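Local coordinates for listeriolysin O (Listeria monocytogenes, PDB 4CDB), which binds cholesterol-containing host membranes, changes shape and assembles into oligomeric pores that lyse the cell, at residues Y389-N394 against N419-L423; E445-L449 against T476-P480; G90-K94 against D105-R111; E22-Y26 against V236-Q242; Q263-S269 against S304-Y310. All blocks are in the same frame, centred on the assembly; numbering follows the deposited sequence.

Contacts 1 and 2 lie in the C-terminal beta sandwich and touch: strands 391-402 and 436-449 are neighbours in one sheet, and Tyr389 packs on Glu445 and Thr477. Their centres are 12 Å apart but 61 to 106 Å from those of the other three. Contact 1 is partly buried and rich in backbone bonds; contact 2, on the surface, joins the end of strand 436-449 to loop 476-480 with few polar contacts. Contacts 3 and 4 meet at the far end through Val109, Val236 and Leu241: contact 3 is buried and held by backbone and arginine bonds, contact 4 partly buried and mostly apolar, with one bridging water. Contact 5, a buried strand pair, shares the large sheet with contact 3.

Contact 1 (Y389-N394 against N419-L423); sequences YVAQFN and NKSKL
Ala391 and Lys422 exchange two backbone hydrogen bonds, Ala391 N to Lys422 O at 3.0 Å and Lys422 N to Ala391 O at 2.7 Å, forming a single antiparallel bridge. Two residues on, Asn419 N donates an almost straight bond to Phe393 O (2.9 Å, 168°). Between them water 1 takes the N-H of Phe393 and donates to Lys420 O, linking the two backbones there. The extended chain of Gln392 runs over Lys420 O and brings NE2 to Ser421 OG (2.9 Å), with the hydroxyl close to the amide plane. Val390 holds CG1 anti to its backbone N (chi1 179°) and against Ser421 CB, while CG2 meets Leu423 CD2 at 3.6 Å. Lys422 CG lies loosely at the edge of the Phe393 ring, while Lys422 NZ forms a salt bridge with Glu417. On its other side, segment 389-394 bonds to strand 436-449, and Phe393 packs on Ile383 and Ile473 of strands 362-385 and 468-475, between the two sheets of the sandwich.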
# COMPACT_ATOMS: atom_id res chain seq x y z
N TYR A 389 60.59 8.29 15.28
CA TYR A 389 61.18 7.46 14.24
C TYR A 389 60.73 7.87 12.84
O TYR A 389 59.83 8.69 12.69
CB TYR A 389 60.85 5.98 14.48
CG TYR A 389 59.40 5.71 14.83
CD1 TYR A 389 58.39 5.89 13.90
CD2 TYR A 389 59.04 5.26 16.10
CE1 TYR A 389 57.06 5.63 14.21
CE2 TYR A 389 57.72 5.00 16.43
CZ TYR A 389 56.73 5.19 15.48
OH TYR A 389 55.41 4.94 15.79
N VAL A 390 61.37 7.29 11.83
CA VAL A 390 60.92 7.46 10.45
C VAL A 390 59.84 6.43 10.16
O VAL A 390 60.02 5.24 10.44
CB VAL A 390 62.08 7.26 9.45
CG1 VAL A 390 61.57 7.43 8.03
CG2 VAL A 390 63.21 8.24 9.73
N ALA A 391 58.72 6.87 9.61
CA ALA A 391 57.61 5.97 9.32
C ALA A 391 57.24 5.96 7.84
O ALA A 391 57.40 6.97 7.15
CB ALA A 391 56.40 6.33 10.17
N GLN A 392 56.73 4.83 7.37
CA GLN A 392 56.18 4.73 6.03
C GLN A 392 54.82 4.04 6.08
O GLN A 392 54.67 3.01 6.72
CB GLN A 392 57.12 3.96 5.09
CG GLN A 392 58.34 4.74 4.64
CD GLN A 392 59.11 4.05 3.53
OE1 GLN A 392 58.62 3.11 2.91
NE2 GLN A 392 60.33 4.51 3.27
N PHE A 393 53.84 4.62 5.39
CA PHE A 393 52.50 4.07 5.37
C PHE A 393 52.19 3.41 4.04
O PHE A 393 52.74 3.78 3.01
CB PHE A 393 51.46 5.17 5.65
CG PHE A 393 51.65 5.87 6.96
CD1 PHE A 393 52.48 6.97 7.06
CD2 PHE A 393 51.00 5.41 8.10
CE1 PHE A 393 52.66 7.61 8.28
CE2 PHE A 393 51.17 6.05 9.31
CZ PHE A 393 52.00 7.15 9.40
N ASN A 394 51.30 2.42 4.09
CA ASN A 394 50.74 1.86 2.87
C ASN A 394 49.24 1.65 3.04
O ASN A 394 48.80 0.71 3.70
CB ASN A 394 51.43 0.54 2.51
CG ASN A 394 51.08 0.08 1.11
OD1 ASN A 394 50.03 -0.50 0.88
ND2 ASN A 394 51.97 0.36 0.16
N ASN A 419 54.45 4.54 0.81
CA ASN A 419 55.87 4.23 0.69
C ASN A 419 56.77 5.46 0.72
O ASN A 419 57.86 5.46 0.15
CB ASN A 419 56.13 3.40 -0.57
CG ASN A 419 55.26 2.16 -0.65
OD1 ASN A 419 55.13 1.42 0.32
ND2 ASN A 419 54.64 1.94 -1.81
N LYS A 420 56.32 6.52 1.38
CA LYS A 420 57.12 7.72 1.55
C LYS A 420 57.51 7.91 3.01
O LYS A 420 56.66 7.84 3.90
CB LYS A 420 56.37 8.96 1.04
CG LYS A 420 56.07 8.93 -0.45
CD LYS A 420 55.35 10.20 -0.89
CE LYS A 420 55.02 10.18 -2.37
NZ LYS A 420 54.32 11.42 -2.81
N SER A 421 58.79 8.16 3.26
CA SER A 421 59.28 8.35 4.62
C SER A 421 58.75 9.62 5.27
O SER A 421 58.89 10.72 4.73
CB SER A 421 60.80 8.35 4.64
OG SER A 421 61.28 7.06 4.29
N LYS A 422 58.13 9.48 6.44
CA LYS A 422 57.51 10.60 7.12
C LYS A 422 58.10 10.79 8.50
O LYS A 422 58.30 9.82 9.24
CB LYS A 422 56.00 10.38 7.24
CG LYS A 422 55.28 10.16 5.91
CD LYS A 422 55.35 11.39 5.02
CE LYS A 422 54.56 11.19 3.74
NZ LYS A 422 54.63 12.39 2.85
N LEU A 423 58.39 12.04 8.85
CA LEU A 423 58.88 12.37 10.19
C LEU A 423 57.76 13.00 11.01
O LEU A 423 56.86 13.63 10.47
CB LEU A 423 60.06 13.35 10.11
CG LEU A 423 61.34 12.90 9.40
CD1 LEU A 423 62.42 13.97 9.50
CD2 LEU A 423 61.82 11.59 9.99
O HOH W 1 54.29 6.91 3.92

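Contact 2 (E445-L449 against T476-P480)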
# COMPACT_ATOMS: atom_id res chain seq x y z
N GLU A 445 58.02 1.27 10.78
CA GLU A 445 58.95 2.27 11.29
C GLU A 445 60.39 1.79 11.20
O GLU A 445 60.67 0.61 11.43
CB GLU A 445 58.59 2.67 12.72
CG GLU A 445 58.55 1.51 13.71
CD GLU A 445 59.80 1.41 14.57
OE1 GLU A 445 60.77 2.16 14.33
OE2 GLU A 445 59.81 0.58 15.50
N CYS A 446 61.30 2.70 10.87
CA CYS A 446 62.71 2.36 10.76
C CYS A 446 63.40 2.28 12.12
O CYS A 446 63.54 3.28 12.82
CB CYS A 446 63.44 3.37 9.86
SG CYS A 446 65.18 2.99 9.56
N THR A 447 63.82 1.07 12.50
CA THR A 447 64.47 0.86 13.79
C THR A 447 65.96 1.15 13.73
O THR A 447 66.57 1.55 14.72
CB THR A 447 64.28 -0.58 14.30
OG1 THR A 447 65.03 -1.48 13.49
CG2 THR A 447 62.81 -0.97 14.27
N GLY A 448 66.55 0.94 12.55
CA GLY A 448 67.97 1.18 12.36
C GLY A 448 68.84 -0.02 12.70
O GLY A 448 70.07 0.04 12.58
N LEU A 449 68.21 -1.11 13.14
CA LEU A 449 68.94 -2.32 13.48
C LEU A 449 69.24 -3.15 12.23
O LEU A 449 68.42 -3.21 11.31
CB LEU A 449 68.14 -3.16 14.49
CG LEU A 449 68.04 -2.69 15.95
CD1 LEU A 449 68.96 -1.51 16.26
CD2 LEU A 449 66.60 -2.38 16.33
N THR A 476 58.58 4.95 20.51
CA THR A 476 59.97 5.04 20.09
C THR A 476 60.31 3.92 19.11
O THR A 476 59.45 3.10 18.77
CB THR A 476 60.92 4.94 21.29
OG1 THR A 476 60.75 3.68 21.95
CG2 THR A 476 60.65 6.07 22.28
N THR A 477 61.56 3.90 18.66
CA THR A 477 62.02 2.90 17.70
C THR A 477 61.97 1.49 18.29
O THR A 477 61.68 0.53 17.58
CB THR A 477 63.46 3.18 17.24
OG1 THR A 477 64.32 3.26 18.37
CG2 THR A 477 63.52 4.50 16.47
N LEU A 478 62.25 1.38 19.58
CA LEU A 478 62.20 0.09 20.26
C LEU A 478 60.78 -0.23 20.72
O LEU A 478 60.39 -1.40 20.77
CB LEU A 478 63.15 0.08 21.47
CG LEU A 478 64.63 0.31 21.17
CD1 LEU A 478 65.46 0.12 22.42
CD2 LEU A 478 65.11 -0.61 20.05
N TYR A 479 60.01 0.80 21.04
CA TYR A 479 58.64 0.60 21.51
C TYR A 479 57.63 1.47 20.78
O TYR A 479 57.13 2.45 21.33
CB TYR A 479 58.56 0.84 23.02
CG TYR A 479 59.45 -0.08 23.83
CD1 TYR A 479 59.06 -1.39 24.09
CD2 TYR A 479 60.67 0.36 24.33
CE1 TYR A 479 59.87 -2.23 24.82
CE2 TYR A 479 61.48 -0.48 25.07
CZ TYR A 479 61.08 -1.78 25.31
OH TYR A 479 61.87 -2.63 26.05
N PRO A 480 57.31 1.10 19.53
CA PRO A 480 56.29 1.84 18.78
C PRO A 480 54.89 1.47 19.27
O PRO A 480 54.63 0.30 19.57
CB PRO A 480 56.50 1.36 17.35
CG PRO A 480 57.03 -0.02 17.49
CD PRO A 480 57.88 -0.01 18.74
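Glu445 OE2 lies 2.8 Å from Thr477 O, two oxygens close enough that the carboxyl group probably carries a proton. The side chain reaches there because CG sits between the backbone N and carbonyl carbon (chi1 57°) and the chain then bends at chi2. Pro480 crosses it at about a right angle, its CG 3.5 Å from the same OE2. The other oxygen, OE1, faces Thr477 CA at 3.7 Å; it is buried here with no polar partner in the model. Further along, Thr477 CG2 rests against Cys446 O at 3.8 Å, and Thr447 CG2 approaches Thr477 O at the same distance. The leucine ends, Leu449 CD2 and Leu478 CD2, barely meet at 4.4 Å. Thr476 OG1 accepts from Tyr479 N, an ST motif within the loop. Of the cholesterol-binding pair, Leu478 thus meets only Leu449 of the conserved undecapeptide, while Thr477 faces its first residue, an acid whose burial and closeness to a carbonyl would probably favour the neutral form.

Contact 3 (G90-K94 against D105-R111)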
# COMPACT_ATOMS: atom_id res chain seq x y z
N GLY A 90 -29.19 -4.07 -3.54
CA GLY A 90 -30.25 -4.50 -4.42
C GLY A 90 -30.21 -3.88 -5.81
O GLY A 90 -30.98 -4.26 -6.69
N ALA A 91 -29.32 -2.91 -6.00
CA ALA A 91 -29.20 -2.22 -7.28
C ALA A 91 -28.81 -3.17 -8.41
O ALA A 91 -27.95 -4.03 -8.24
CB ALA A 91 -28.20 -1.08 -7.17
N LEU A 92 -29.45 -2.99 -9.56
CA LEU A 92 -29.16 -3.81 -10.73
C LEU A 92 -28.11 -3.14 -11.61
O LEU A 92 -28.27 -1.98 -12.00
CB LEU A 92 -30.44 -4.05 -11.54
CG LEU A 92 -31.58 -4.79 -10.84
CD1 LEU A 92 -32.74 -5.00 -11.80
CD2 LEU A 92 -31.08 -6.12 -10.32
N VAL A 93 -27.05 -3.87 -11.93
CA VAL A 93 -25.97 -3.33 -12.75
C VAL A 93 -25.51 -4.31 -13.83
O VAL A 93 -25.78 -5.51 -13.74
CB VAL A 93 -24.74 -2.94 -11.89
CG1 VAL A 93 -25.08 -1.79 -10.94
CG2 VAL A 93 -24.23 -4.14 -11.13
N LYS A 94 -24.83 -3.79 -14.84
CA LYS A 94 -24.16 -4.63 -15.82
C LYS A 94 -22.79 -5.03 -15.30
O LYS A 94 -22.07 -4.20 -14.74
CB LYS A 94 -23.99 -3.88 -17.14
CG LYS A 94 -25.28 -3.54 -17.86
CD LYS A 94 -24.99 -2.75 -19.12
CE LYS A 94 -26.27 -2.44 -19.88
NZ LYS A 94 -26.01 -1.59 -21.08
N ASP A 105 -22.60 0.70 -14.78
CA ASP A 105 -23.84 1.08 -15.44
C ASP A 105 -25.01 0.43 -14.71
O ASP A 105 -25.03 -0.79 -14.53
CB ASP A 105 -23.83 0.63 -16.91
CG ASP A 105 -22.70 1.27 -17.70
OD1 ASP A 105 -22.49 2.49 -17.56
OD2 ASP A 105 -22.03 0.55 -18.47
N VAL A 106 -25.96 1.25 -14.28
CA VAL A 106 -27.14 0.74 -13.58
C VAL A 106 -28.30 0.55 -14.55
O VAL A 106 -28.63 1.44 -15.33
CB VAL A 106 -27.57 1.69 -12.44
CG1 VAL A 106 -28.88 1.22 -11.82
CG2 VAL A 106 -26.48 1.77 -11.39
N LEU A 107 -28.92 -0.63 -14.50
CA LEU A 107 -30.08 -0.92 -15.34
C LEU A 107 -31.28 -0.08 -14.91
O LEU A 107 -31.79 -0.24 -13.80
CB LEU A 107 -30.45 -2.40 -15.27
CG LEU A 107 -29.37 -3.40 -15.67
CD1 LEU A 107 -29.92 -4.82 -15.64
CD2 LEU A 107 -28.82 -3.07 -17.04
N PRO A 108 -31.73 0.82 -15.79
CA PRO A 108 -32.86 1.71 -15.48
C PRO A 108 -34.22 1.05 -15.70
O PRO A 108 -35.05 1.59 -16.44
CB PRO A 108 -32.65 2.86 -16.47
CG PRO A 108 -32.05 2.19 -17.67
CD PRO A 108 -31.19 1.07 -17.14
N VAL A 109 -34.44 -0.09 -15.07
CA VAL A 109 -35.73 -0.79 -15.18
C VAL A 109 -36.52 -0.68 -13.88
O VAL A 109 -35.96 -0.45 -12.81
CB VAL A 109 -35.54 -2.28 -15.50
CG1 VAL A 109 -34.98 -2.47 -16.89
CG2 VAL A 109 -34.64 -2.94 -14.46
N LYS A 110 -37.84 -0.83 -13.99
CA LYS A 110 -38.68 -0.86 -12.80
C LYS A 110 -38.42 -2.12 -11.99
O LYS A 110 -38.00 -3.14 -12.53
CB LYS A 110 -40.16 -0.75 -13.19
CG LYS A 110 -40.58 0.66 -13.57
CD LYS A 110 -41.60 0.63 -14.69
CE LYS A 110 -42.41 1.92 -14.75
NZ LYS A 110 -43.40 1.90 -15.86
N ARG A 111 -38.66 -2.03 -10.68
CA ARG A 111 -38.25 -3.07 -9.76
C ARG A 111 -39.44 -3.71 -9.05
O ARG A 111 -40.49 -3.08 -8.89
CB ARG A 111 -37.29 -2.49 -8.72
CG ARG A 111 -36.05 -1.86 -9.31
CD ARG A 111 -35.20 -2.89 -10.02
NE ARG A 111 -34.85 -4.00 -9.13
CZ ARG A 111 -33.84 -3.98 -8.27
NH1 ARG A 111 -33.06 -2.91 -8.18
NH2 ARG A 111 -33.62 -5.03 -7.49
O HOH W 2 -31.82 -1.09 -10.64
O HOH W 3 -21.31 -1.88 -15.40
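Leu92, which loses the most surface, meets Leu107 and Arg111. Its CG lies over the centre of one face of the Arg111 guanidinium, 3.5 Å from CZ, and CD1 reaches Val109 CG2 at 3.9 Å. The arginine chain, bent at chi2 and chi3 (-64° and -55°), curls back so that NH1 and NH2 grip Gly90 O end-on, each at 2.9 Å and from the same face of its carbonyl plane. NE is held by Phe231 O, and Arg111, with Asn134, lies at a bound sodium ion. Leu107 sits beside Leu92, CB to CB at 4.1 Å, and its N donates to Leu92 O at 2.9 Å, from above the carbonyl plane. Leu107 CD2 packs against Lys94 CG; Lys94 NZ goes on to Leu244 O. Lys94 N to Asp105 O, a 3.0 Å bond, completes a pair of backbone bonds flanking Val93 and Val106. This single beta bridge adds loop 105-111 to strand 92-94, which pairs with strand 252-260 in the large antiparallel sheet.

Contact 4 (E22-Y26 against V236-Q242). With NA (sodium ion), chain O.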
# COMPACT_ATOMS: atom_id res chain seq x y z
N GLU A 22 -40.10 -15.77 -19.65
CA GLU A 22 -39.22 -15.45 -20.78
C GLU A 22 -37.93 -14.80 -20.29
O GLU A 22 -36.86 -15.06 -20.82
CB GLU A 22 -39.93 -14.54 -21.78
CG GLU A 22 -41.05 -15.19 -22.57
CD GLU A 22 -41.75 -14.22 -23.49
OE1 GLU A 22 -41.45 -13.01 -23.41
OE2 GLU A 22 -42.59 -14.66 -24.31
N ILE A 23 -38.04 -13.94 -19.28
CA ILE A 23 -36.87 -13.30 -18.70
C ILE A 23 -35.95 -14.34 -18.05
O ILE A 23 -34.74 -14.33 -18.26
CB ILE A 23 -37.25 -12.20 -17.68
CG1 ILE A 23 -37.88 -11.01 -18.40
CG2 ILE A 23 -36.02 -11.74 -16.91
CD1 ILE A 23 -38.48 -9.97 -17.47
N ASP A 24 -36.55 -15.26 -17.29
CA ASP A 24 -35.79 -16.33 -16.65
C ASP A 24 -34.96 -17.11 -17.66
O ASP A 24 -33.76 -17.29 -17.47
CB ASP A 24 -36.72 -17.29 -15.90
CG ASP A 24 -37.29 -16.69 -14.63
OD1 ASP A 24 -36.64 -15.78 -14.06
OD2 ASP A 24 -38.37 -17.12 -14.20
N LYS A 25 -35.60 -17.57 -18.73
CA LYS A 25 -34.93 -18.39 -19.74
C LYS A 25 -33.88 -17.61 -20.52
O LYS A 25 -32.87 -18.18 -20.93
CB LYS A 25 -35.96 -19.00 -20.70
CG LYS A 25 -37.04 -19.80 -20.00
CD LYS A 25 -36.43 -20.84 -19.08
CE LYS A 25 -37.49 -21.50 -18.20
NZ LYS A 25 -38.51 -22.20 -19.01
N TYR A 26 -34.11 -16.32 -20.72
CA TYR A 26 -33.14 -15.48 -21.42
C TYR A 26 -31.86 -15.31 -20.60
O TYR A 26 -30.75 -15.46 -21.12
CB TYR A 26 -33.73 -14.11 -21.77
CG TYR A 26 -32.72 -13.15 -22.36
CD1 TYR A 26 -32.27 -13.30 -23.67
CD2 TYR A 26 -32.22 -12.09 -21.62
CE1 TYR A 26 -31.34 -12.43 -24.21
CE2 TYR A 26 -31.29 -11.21 -22.15
CZ TYR A 26 -30.86 -11.39 -23.45
OH TYR A 26 -29.94 -10.51 -23.98
N VAL A 236 -41.67 -5.40 -17.07
CA VAL A 236 -40.41 -5.58 -17.79
C VAL A 236 -40.46 -6.84 -18.66
O VAL A 236 -41.00 -7.87 -18.24
CB VAL A 236 -39.21 -5.67 -16.82
CG1 VAL A 236 -37.90 -5.77 -17.59
CG2 VAL A 236 -39.19 -4.46 -15.89
N THR A 237 -39.92 -6.74 -19.87
CA THR A 237 -39.87 -7.87 -20.79
C THR A 237 -38.44 -8.18 -21.21
O THR A 237 -37.52 -7.39 -20.97
CB THR A 237 -40.73 -7.61 -22.05
OG1 THR A 237 -40.21 -6.48 -22.76
CG2 THR A 237 -42.17 -7.33 -21.67
N LYS A 238 -38.26 -9.35 -21.83
CA LYS A 238 -36.97 -9.76 -22.35
C LYS A 238 -36.49 -8.78 -23.42
O LYS A 238 -35.30 -8.46 -23.50
CB LYS A 238 -37.06 -11.17 -22.93
CG LYS A 238 -35.90 -11.57 -23.83
CD LYS A 238 -36.06 -13.00 -24.34
CE LYS A 238 -37.39 -13.19 -25.04
NZ LYS A 238 -37.58 -14.59 -25.51
N GLU A 239 -37.43 -8.30 -24.23
CA GLU A 239 -37.11 -7.37 -25.30
C GLU A 239 -36.52 -6.07 -24.76
O GLU A 239 -35.58 -5.52 -25.33
CB GLU A 239 -38.35 -7.07 -26.15
CG GLU A 239 -38.73 -8.17 -27.12
CD GLU A 239 -39.21 -9.43 -26.44
OE1 GLU A 239 -39.71 -9.35 -25.30
OE2 GLU A 239 -39.09 -10.51 -27.05
N GLN A 240 -37.08 -5.58 -23.66
CA GLN A 240 -36.58 -4.37 -23.03
C GLN A 240 -35.15 -4.55 -22.52
O GLN A 240 -34.30 -3.68 -22.69
CB GLN A 240 -37.50 -3.91 -21.90
CG GLN A 240 -38.90 -3.53 -22.38
CD GLN A 240 -39.87 -3.31 -21.23
OE1 GLN A 240 -39.48 -3.34 -20.07
NE2 GLN A 240 -41.14 -3.09 -21.57
N LEU A 241 -34.89 -5.70 -21.90
CA LEU A 241 -33.57 -6.00 -21.37
C LEU A 241 -32.53 -6.10 -22.48
O LEU A 241 -31.40 -5.64 -22.32
CB LEU A 241 -33.59 -7.30 -20.55
CG LEU A 241 -34.43 -7.27 -19.27
CD1 LEU A 241 -34.30 -8.58 -18.52
CD2 LEU A 241 -34.04 -6.09 -18.39
N GLN A 242 -32.92 -6.70 -23.60
CA GLN A 242 -32.02 -6.81 -24.75
C GLN A 242 -31.66 -5.44 -25.30
O GLN A 242 -30.50 -5.18 -25.63
CB GLN A 242 -32.64 -7.66 -25.86
CG GLN A 242 -32.76 -9.14 -25.52
CD GLN A 242 -33.03 -9.99 -26.75
OE1 GLN A 242 -32.64 -9.63 -27.86
NE2 GLN A 242 -33.69 -11.12 -26.55
NA NA O . -37.69 -1.89 -19.11
O HOH W 4 -40.36 -11.18 -21.44
O HOH W 5 -38.74 -0.72 -16.77
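Glu22 reaches across to the start of helix 238-243 through a water: water 4 donates to Glu22 OE1 and accepts from Lys238 N at 2.8 Å, serving a backbone N-H in the first turn of that helix. Two charges lie nearby without touching OE1, Lys238 NZ at 4.7 Å and Glu239 OE1 at 4.5 Å; the lysine may offset the acid pair. Ile23, buried, is the apolar centre. Its CG2, anti to the backbone N, meets Leu241 CD1 at 3.9 Å, the two side chains crossing at about a right angle, while CD1 extends past Lys238 N to Val236 O at 3.4 Å. Asp24 faces elsewhere, to Arg227 and Ser229. Three residues after Ile23, Tyr26 holds its ring CG anti to the backbone N (chi1 174°), which lays the ring along the methylenes of Lys238 and beside the side chain of Gln242. Lys238 CG makes an off-centre CH-pi contact, 4.3 Å from the Tyr26 ring centroid, and the Gln242 amide plane is turned 14° from the ring. Tyr26 OH touches Gln242 CG but bonds to Val246 O. Gln240 OE1 binds a sodium ion. With segment axes 44° and 10.0 Å apart, the N-terminal helix 14-28 packs on helix 238-243, whose N-terminus is closed by the weak capping box of Thr237 and Gln240.

Contact 5 (Q263-S269 against S304-Y310); sequences QVYLKLS and SFKAVIY. With NA (sodium ion), chain N; NA (sodium ion), chain T.
Tyr265 and Tyr310 cross obliquely on one face of a strand pair, the CD2 of Tyr265 3.8 Å from CE2 of Tyr310, and Tyr265 CE2 lies at the edge of the Tyr310 ring, in its plane. Both rings leave their strands with CG anti to the carbonyl carbon (chi1 -76° and -54°), and their hydroxyls bind separate sodium ions, each at 2.5 Å from its OH. The ion on Tyr265 is also bound by Gln78 and Phe183. Val308 joins them on this face, its CB near Tyr265 CB, and helix 187-194 covers it through Val190, Ser193 and Leu194. Strands 263-269 and 304-310 run antiparallel in the large central sheet, flanked by strands 207-222 and 319-324 and joined by eight backbone hydrogen bonds, two for each of the pairs Gln263-Tyr310, Tyr265-Val308, Lys267-Lys306 and Ser269-Ser304. Segments 176-189, 196-205, 274-283 and 291-303, largely helical here, become transmembrane strands in the pore. Farther along, Lys267 and Lys306 are paired; Lys306 NZ bonds to Ser193 O, while the ties of Lys267 NZ to Glu208, Leu194 and Asn195 are weak. The seam ends in a weak bond from Ser304 OG to Ser269 OG. On the opposite, apolar face Val264 and Ile309 lie side by side, Leu266 CD2 presses on Ala307 CB at 3.6 Å, and Leu268 and Phe305 cross at a slant, Leu268 CD1 touching Phe305 CB at 3.9 Å.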
# COMPACT_ATOMS: atom_id res chain seq x y z
N GLN A 263 -13.71 5.37 6.18
CA GLN A 263 -12.50 4.92 5.50
C GLN A 263 -11.41 5.98 5.52
O GLN A 263 -11.66 7.15 5.23
CB GLN A 263 -12.80 4.50 4.06
CG GLN A 263 -11.59 3.91 3.33
CD GLN A 263 -11.94 3.34 1.97
OE1 GLN A 263 -11.23 2.49 1.44
NE2 GLN A 263 -13.03 3.83 1.39
N VAL A 264 -10.19 5.55 5.86
CA VAL A 264 -9.04 6.44 5.88
C VAL A 264 -7.99 5.95 4.88
O VAL A 264 -7.52 4.82 4.99
CB VAL A 264 -8.41 6.50 7.28
CG1 VAL A 264 -7.22 7.44 7.28
CG2 VAL A 264 -9.43 6.93 8.31
N TYR A 265 -7.66 6.80 3.91
CA TYR A 265 -6.56 6.50 3.00
C TYR A 265 -5.31 7.24 3.47
O TYR A 265 -5.38 8.41 3.83
CB TYR A 265 -6.91 6.91 1.57
CG TYR A 265 -7.87 5.98 0.87
CD1 TYR A 265 -7.41 4.82 0.25
CD2 TYR A 265 -9.22 6.26 0.81
CE1 TYR A 265 -8.28 3.96 -0.40
CE2 TYR A 265 -10.10 5.41 0.16
CZ TYR A 265 -9.63 4.26 -0.44
OH TYR A 265 -10.51 3.42 -1.09
N LEU A 266 -4.17 6.55 3.46
CA LEU A 266 -2.93 7.12 3.95
C LEU A 266 -1.82 7.11 2.91
O LEU A 266 -1.69 6.16 2.14
CB LEU A 266 -2.45 6.38 5.20
CG LEU A 266 -3.32 6.52 6.46
CD1 LEU A 266 -2.75 5.68 7.59
CD2 LEU A 266 -3.41 7.98 6.87
N LYS A 267 -1.02 8.17 2.90
CA LYS A 267 0.17 8.25 2.07
C LYS A 267 1.38 8.54 2.95
O LYS A 267 1.64 9.69 3.30
CB LYS A 267 0.01 9.34 1.01
CG LYS A 267 1.22 9.55 0.11
CD LYS A 267 1.59 11.02 0.07
CE LYS A 267 2.26 11.40 -1.24
NZ LYS A 267 2.48 12.87 -1.33
N LEU A 268 2.09 7.48 3.32
CA LEU A 268 3.31 7.62 4.13
C LEU A 268 4.50 7.83 3.20
O LEU A 268 4.62 7.14 2.18
CB LEU A 268 3.52 6.38 4.99
CG LEU A 268 2.90 6.33 6.39
CD1 LEU A 268 1.47 6.86 6.41
CD2 LEU A 268 2.95 4.91 6.93
N SER A 269 5.37 8.78 3.53
CA SER A 269 6.50 9.11 2.67
C SER A 269 7.74 9.54 3.45
O SER A 269 7.64 10.11 4.53
CB SER A 269 6.10 10.21 1.67
OG SER A 269 5.69 11.38 2.35
N SER A 304 6.71 11.77 6.83
CA SER A 304 5.45 12.50 6.92
C SER A 304 4.26 11.63 6.50
O SER A 304 4.44 10.53 5.99
CB SER A 304 5.51 13.76 6.05
OG SER A 304 5.72 13.42 4.69
N PHE A 305 3.05 12.13 6.72
CA PHE A 305 1.86 11.41 6.29
C PHE A 305 0.81 12.35 5.73
O PHE A 305 0.72 13.52 6.12
CB PHE A 305 1.26 10.57 7.43
CG PHE A 305 0.49 11.38 8.44
CD1 PHE A 305 1.12 11.93 9.54
CD2 PHE A 305 -0.88 11.57 8.30
CE1 PHE A 305 0.42 12.67 10.47
CE2 PHE A 305 -1.59 12.31 9.23
CZ PHE A 305 -0.94 12.86 10.32
N LYS A 306 0.01 11.84 4.79
CA LYS A 306 -1.14 12.57 4.28
C LYS A 306 -2.38 11.67 4.35
O LYS A 306 -2.34 10.52 3.92
CB LYS A 306 -0.90 13.05 2.85
CG LYS A 306 -1.95 14.02 2.34
CD LYS A 306 -1.54 14.61 1.00
CE LYS A 306 -2.44 15.78 0.62
NZ LYS A 306 -2.10 16.32 -0.72
N ALA A 307 -3.46 12.20 4.90
CA ALA A 307 -4.64 11.38 5.15
C ALA A 307 -5.89 11.94 4.47
O ALA A 307 -6.18 13.13 4.57
CB ALA A 307 -4.88 11.25 6.65
N VAL A 308 -6.61 11.06 3.78
CA VAL A 308 -7.91 11.38 3.22
C VAL A 308 -8.97 10.55 3.94
O VAL A 308 -8.90 9.32 3.94
CB VAL A 308 -7.96 11.09 1.71
CG1 VAL A 308 -9.33 11.46 1.14
CG2 VAL A 308 -6.87 11.86 1.00
N ILE A 309 -9.95 11.22 4.55
CA ILE A 309 -10.92 10.54 5.39
C ILE A 309 -12.35 10.68 4.86
O ILE A 309 -12.83 11.79 4.64
CB ILE A 309 -10.88 11.08 6.83
CG1 ILE A 309 -9.43 11.15 7.33
CG2 ILE A 309 -11.73 10.24 7.77
CD1 ILE A 309 -9.29 11.76 8.71
N TYR A 310 -13.02 9.54 4.65
CA TYR A 310 -14.42 9.54 4.23
C TYR A 310 -15.31 8.92 5.31
O TYR A 310 -14.92 7.96 5.96
CB TYR A 310 -14.60 8.75 2.93
CG TYR A 310 -13.70 9.19 1.79
CD1 TYR A 310 -13.74 10.49 1.32
CD2 TYR A 310 -12.84 8.29 1.18
CE1 TYR A 310 -12.93 10.89 0.27
CE2 TYR A 310 -12.02 8.68 0.13
CZ TYR A 310 -12.07 9.98 -0.32
OH TYR A 310 -11.26 10.38 -1.36
NA NA N . -9.55 1.40 -2.21
NA NA T . -11.61 12.65 -2.40
O HOH W 6 -9.24 -0.55 -0.56
O HOH W 7 -9.64 13.01 -4.61